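Local structure of MSHA biogenesis protein MshE (Vibrio cholerae, 5HTL) at residues Leu54-Ala59 / Leu64-Leu69. The protein binds the second messenger cyclic di-GMP through its MshEN domain and probably takes part in the biogenesis of the MSHA pilus. Numbering follows the deposited sequence.
Sequences LLNFLA and LPVIDL. With C2E (9,9'-[(2R,3R,3aS,5S,7aR,9R,10R,10aS,12S,14aR)-3,5,10,12-tetrahydroxy-5,12-dioxidooctahydro-2H,7H-difuro[3,2-d:3',2'-j][1,3,7,9,2,8]tetraoxadiphosphacyclododecine-2,9-diyl]bis(2-amino-1,9-dihydro-6H-purin-6-one)), chain C.
Helix 51-62 forms one wall of a cyclic di-GMP pocket with Leu54 and Leu58, and the loop that follows it folds back against Leu55, Asn56 and Ala59. Leu64 N donates to Ala59 O at 3.0 Å with a nearly straight N-H...O angle of 171°, reaching the carbonyl from a position tilted 21° out of its plane. Donor and acceptor are five residues apart, one more than in a regular helical bond, consistent with the extended backbone of Leu64, which has left the helix.

Beyond this bond, the packing is apolar and centres on Val66, whose two methyls divide between different partners. With CG1 anti to the backbone N (chi1 179°), that branch reaches Leu55 CD2 at 3.8 Å, while CG2 lies against Ala59 CB at 3.5 Å. The same CG2 passes 3.7 Å from Asn56 OD1, the two side chains being nearly perpendicular. Leu64 brings CD1 to within 3.8 Å of Ala59 CA and 3.9 Å of Ala59 CB.

In the MshEN fold as seen here, the contact joins the helical region to the sheet: Pro65 and Ile67 share backbone hydrogen bonds with Ile131 of strand 126-131, and Leu55, Leu64 and Val66 all touch that residue. In the pocket, Leu58 sets both methyls over one face of a guanine, CD1 lying 3.5 Å from C21 of the ligand, and Leu54 CD2 comes 3.5 Å from the guanine oxygen O61. A second cyclic di-GMP touches Leu64 and Pro65, and Pro65 also packs on Gln32 of the second subunit.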
loop_
_atom_site.group_PDB
_atom_site.type_symbol
_atom_site.label_atom_id
_atom_site.label_comp_id
_atom_site.label_asym_id
_atom_site.label_seq_id
_atom_site.Cartn_x
_atom_site.Cartn_y
_atom_site.Cartn_z
ATOM N N LEU A 54 -3.498 -7.899 15.679
ATOM C CA LEU A 54 -4.006 -6.656 15.106
ATOM C C LEU A 54 -3.047 -6.062 14.069
ATOM O O LEU A 54 -3.474 -5.667 12.981
ATOM C CB LEU A 54 -4.329 -5.638 16.198
ATOM C CG LEU A 54 -4.819 -4.266 15.707
ATOM C CD1 LEU A 54 -6.072 -4.437 14.835
ATOM C CD2 LEU A 54 -5.063 -3.318 16.880
ATOM N N LEU A 55 -1.761 -6.011 14.412
ATOM C CA LEU A 55 -0.717 -5.539 13.510
ATOM C C LEU A 55 -0.746 -6.298 12.179
ATOM O O LEU A 55 -0.791 -5.698 11.091
ATOM C CB LEU A 55 0.641 -5.732 14.193
ATOM C CG LEU A 55 1.933 -5.365 13.461
ATOM C CD1 LEU A 55 2.215 -3.890 13.580
ATOM C CD2 LEU A 55 3.082 -6.151 14.036
ATOM N N ASN A 56 -0.757 -7.623 12.271
ATOM C CA ASN A 56 -0.714 -8.463 11.088
ATOM C C ASN A 56 -1.959 -8.327 10.206
ATOM O O ASN A 56 -1.866 -8.341 8.981
ATOM C CB ASN A 56 -0.497 -9.930 11.482
ATOM C CG ASN A 56 0.893 -10.189 12.043
ATOM O OD1 ASN A 56 1.856 -9.505 11.699
ATOM N ND2 ASN A 56 0.999 -11.185 12.916
ATOM N N PHE A 57 -3.128 -8.200 10.824
ATOM C CA PHE A 57 -4.357 -8.106 10.041
ATOM C C PHE A 57 -4.689 -6.710 9.534
ATOM O O PHE A 57 -5.327 -6.579 8.489
ATOM C CB PHE A 57 -5.519 -8.811 10.750
ATOM C CG PHE A 57 -5.349 -10.292 10.774
ATOM C CD1 PHE A 57 -5.628 -11.034 9.647
ATOM C CD2 PHE A 57 -4.831 -10.929 11.878
ATOM C CE1 PHE A 57 -5.449 -12.401 9.639
ATOM C CE2 PHE A 57 -4.634 -12.298 11.872
ATOM C CZ PHE A 57 -4.943 -13.026 10.751
ATOM N N LEU A 58 -4.231 -5.674 10.236
ATOM C CA LEU A 58 -4.265 -4.325 9.668
ATOM C C LEU A 58 -3.395 -4.296 8.412
ATOM O O LEU A 58 -3.787 -3.745 7.386
ATOM C CB LEU A 58 -3.758 -3.298 10.679
ATOM C CG LEU A 58 -4.752 -2.862 11.750
ATOM C CD1 LEU A 58 -4.084 -1.940 12.765
ATOM C CD2 LEU A 58 -5.959 -2.184 11.116
ATOM N N ALA A 59 -2.224 -4.920 8.485
ATOM C CA ALA A 59 -1.348 -5.007 7.323
ATOM C C ALA A 59 -2.041 -5.709 6.156
ATOM O O ALA A 59 -1.987 -5.246 5.017
ATOM C CB ALA A 59 -0.045 -5.698 7.675
ATOM N N LEU A 64 -0.300 -3.950 2.870
ATOM C CA LEU A 64 1.051 -3.447 3.059
ATOM C C LEU A 64 1.811 -4.421 3.929
ATOM O O LEU A 64 1.210 -5.273 4.582
ATOM C CB LEU A 64 1.050 -2.024 3.616
ATOM C CG LEU A 64 0.243 -1.733 4.869
ATOM C CD1 LEU A 64 0.948 -2.233 6.134
ATOM C CD2 LEU A 64 -0.091 -0.231 4.981
ATOM N N PRO A 65 3.141 -4.323 3.926
ATOM C CA PRO A 65 3.882 -5.274 4.747
ATOM C C PRO A 65 4.135 -4.797 6.171
ATOM O O PRO A 65 4.246 -3.592 6.431
ATOM C CB PRO A 65 5.224 -5.388 4.021
ATOM C CG PRO A 65 5.386 -4.112 3.329
ATOM C CD PRO A 65 4.015 -3.585 3.000
ATOM N N VAL A 66 4.263 -5.758 7.079
ATOM C CA VAL A 66 4.813 -5.525 8.404
ATOM C C VAL A 66 6.330 -5.597 8.293
ATOM O O VAL A 66 6.863 -6.508 7.648
ATOM C CB VAL A 66 4.359 -6.619 9.391
ATOM C CG1 VAL A 66 4.957 -6.385 10.759
ATOM C CG2 VAL A 66 2.847 -6.685 9.467
ATOM N N ILE A 67 7.036 -4.645 8.890
ATOM C CA ILE A 67 8.491 -4.759 8.959
ATOM C C ILE A 67 8.962 -4.947 10.387
ATOM O O ILE A 67 8.287 -4.541 11.339
ATOM C CB ILE A 67 9.229 -3.542 8.329
ATOM C CG1 ILE A 67 8.880 -2.234 9.045
ATOM C CG2 ILE A 67 8.917 -3.470 6.834
ATOM C CD1 ILE A 67 9.868 -1.117 8.757
ATOM N N ASP A 68 10.115 -5.591 10.517
ATOM C CA ASP A 68 10.820 -5.630 11.787
ATOM C C ASP A 68 11.797 -4.468 11.780
ATOM O O ASP A 68 12.924 -4.589 11.292
ATOM C CB ASP A 68 11.568 -6.952 11.941
ATOM C CG ASP A 68 12.310 -7.053 13.255
ATOM O OD1 ASP A 68 12.331 -6.067 14.029
ATOM O OD2 ASP A 68 12.893 -8.130 13.510
ATOM N N LEU A 69 11.371 -3.343 12.332
ATOM C CA LEU A 69 12.158 -2.129 12.267
ATOM C C LEU A 69 13.451 -2.213 13.104
ATOM O O LEU A 69 14.387 -1.453 12.884
ATOM C CB LEU A 69 11.275 -0.949 12.669
ATOM C CG LEU A 69 11.836 0.455 12.521
ATOM C CD1 LEU A 69 12.384 0.705 11.114
ATOM C CD2 LEU A 69 10.745 1.460 12.871
HETATM P P1 C2E C . -12.781 -0.392 8.672
HETATM O O2P C2E C . -12.257 -1.769 8.999
HETATM O O1P C2E C . -13.177 -0.251 7.217
HETATM O "O5'" C2E C . -14.011 -0.103 9.621
HETATM C "C5'" C2E C . -14.688 1.117 9.738
HETATM C "C4'" C2E C . -15.613 1.191 10.864
HETATM O "O4'" C2E C . -16.633 0.248 10.734
HETATM C "C3'" C2E C . -14.934 0.879 12.169
HETATM O "O3'" C2E C . -14.509 2.069 12.789
HETATM C "C2'" C2E C . -15.882 0.150 12.888
HETATM O "O2'" C2E C . -16.641 1.027 13.748
HETATM C "C1'" C2E C . -16.767 -0.512 11.899
HETATM N N9 C2E C . -16.321 -1.839 11.605
HETATM C C8 C2E C . -15.174 -2.469 11.367
HETATM N N7 C2E C . -15.490 -3.745 11.117
HETATM C C5 C2E C . -16.846 -3.899 11.199
HETATM C C6 C2E C . -17.669 -5.016 11.017
HETATM O O6 C2E C . -17.140 -6.219 10.715
HETATM N N1 C2E C . -18.992 -4.880 11.161
HETATM C C2 C2E C . -19.513 -3.686 11.458
HETATM N N2 C2E C . -20.933 -3.607 11.599
HETATM N N3 C2E C . -18.762 -2.577 11.639
HETATM C C4 C2E C . -17.418 -2.647 11.517
HETATM P P11 C2E C . -13.140 2.130 13.600
HETATM O O21 C2E C . -13.026 3.459 14.328
HETATM O O11 C2E C . -13.173 1.031 14.621
HETATM O O5A C2E C . -11.914 1.826 12.683
HETATM C C5A C2E C . -11.567 2.666 11.593
HETATM C C4A C2E C . -10.648 2.107 10.635
HETATM O O4A C2E C . -9.322 1.941 11.248
HETATM C C3A C2E C . -11.023 0.746 10.194
HETATM O O3A C2E C . -11.684 0.715 8.945
HETATM C C2A C2E C . -9.763 -0.020 10.138
HETATM O O2A C2E C . -9.131 0.041 8.923
HETATM C C1A C2E C . -8.872 0.610 11.148
HETATM N N91 C2E C . -8.880 0.082 12.506
HETATM C C81 C2E C . -9.872 -0.544 13.167
HETATM N N71 C2E C . -9.470 -0.829 14.418
HETATM C C51 C2E C . -8.203 -0.371 14.566
HETATM C C61 C2E C . -7.263 -0.354 15.602
HETATM O O61 C2E C . -7.535 -0.892 16.848
HETATM N N11 C2E C . -6.069 0.197 15.393
HETATM C C21 C2E C . -5.758 0.734 14.217
HETATM N N21 C2E C . -4.468 1.285 14.098
HETATM N N31 C2E C . -6.620 0.754 13.193
HETATM C C41 C2E C . -7.844 0.207 13.356
#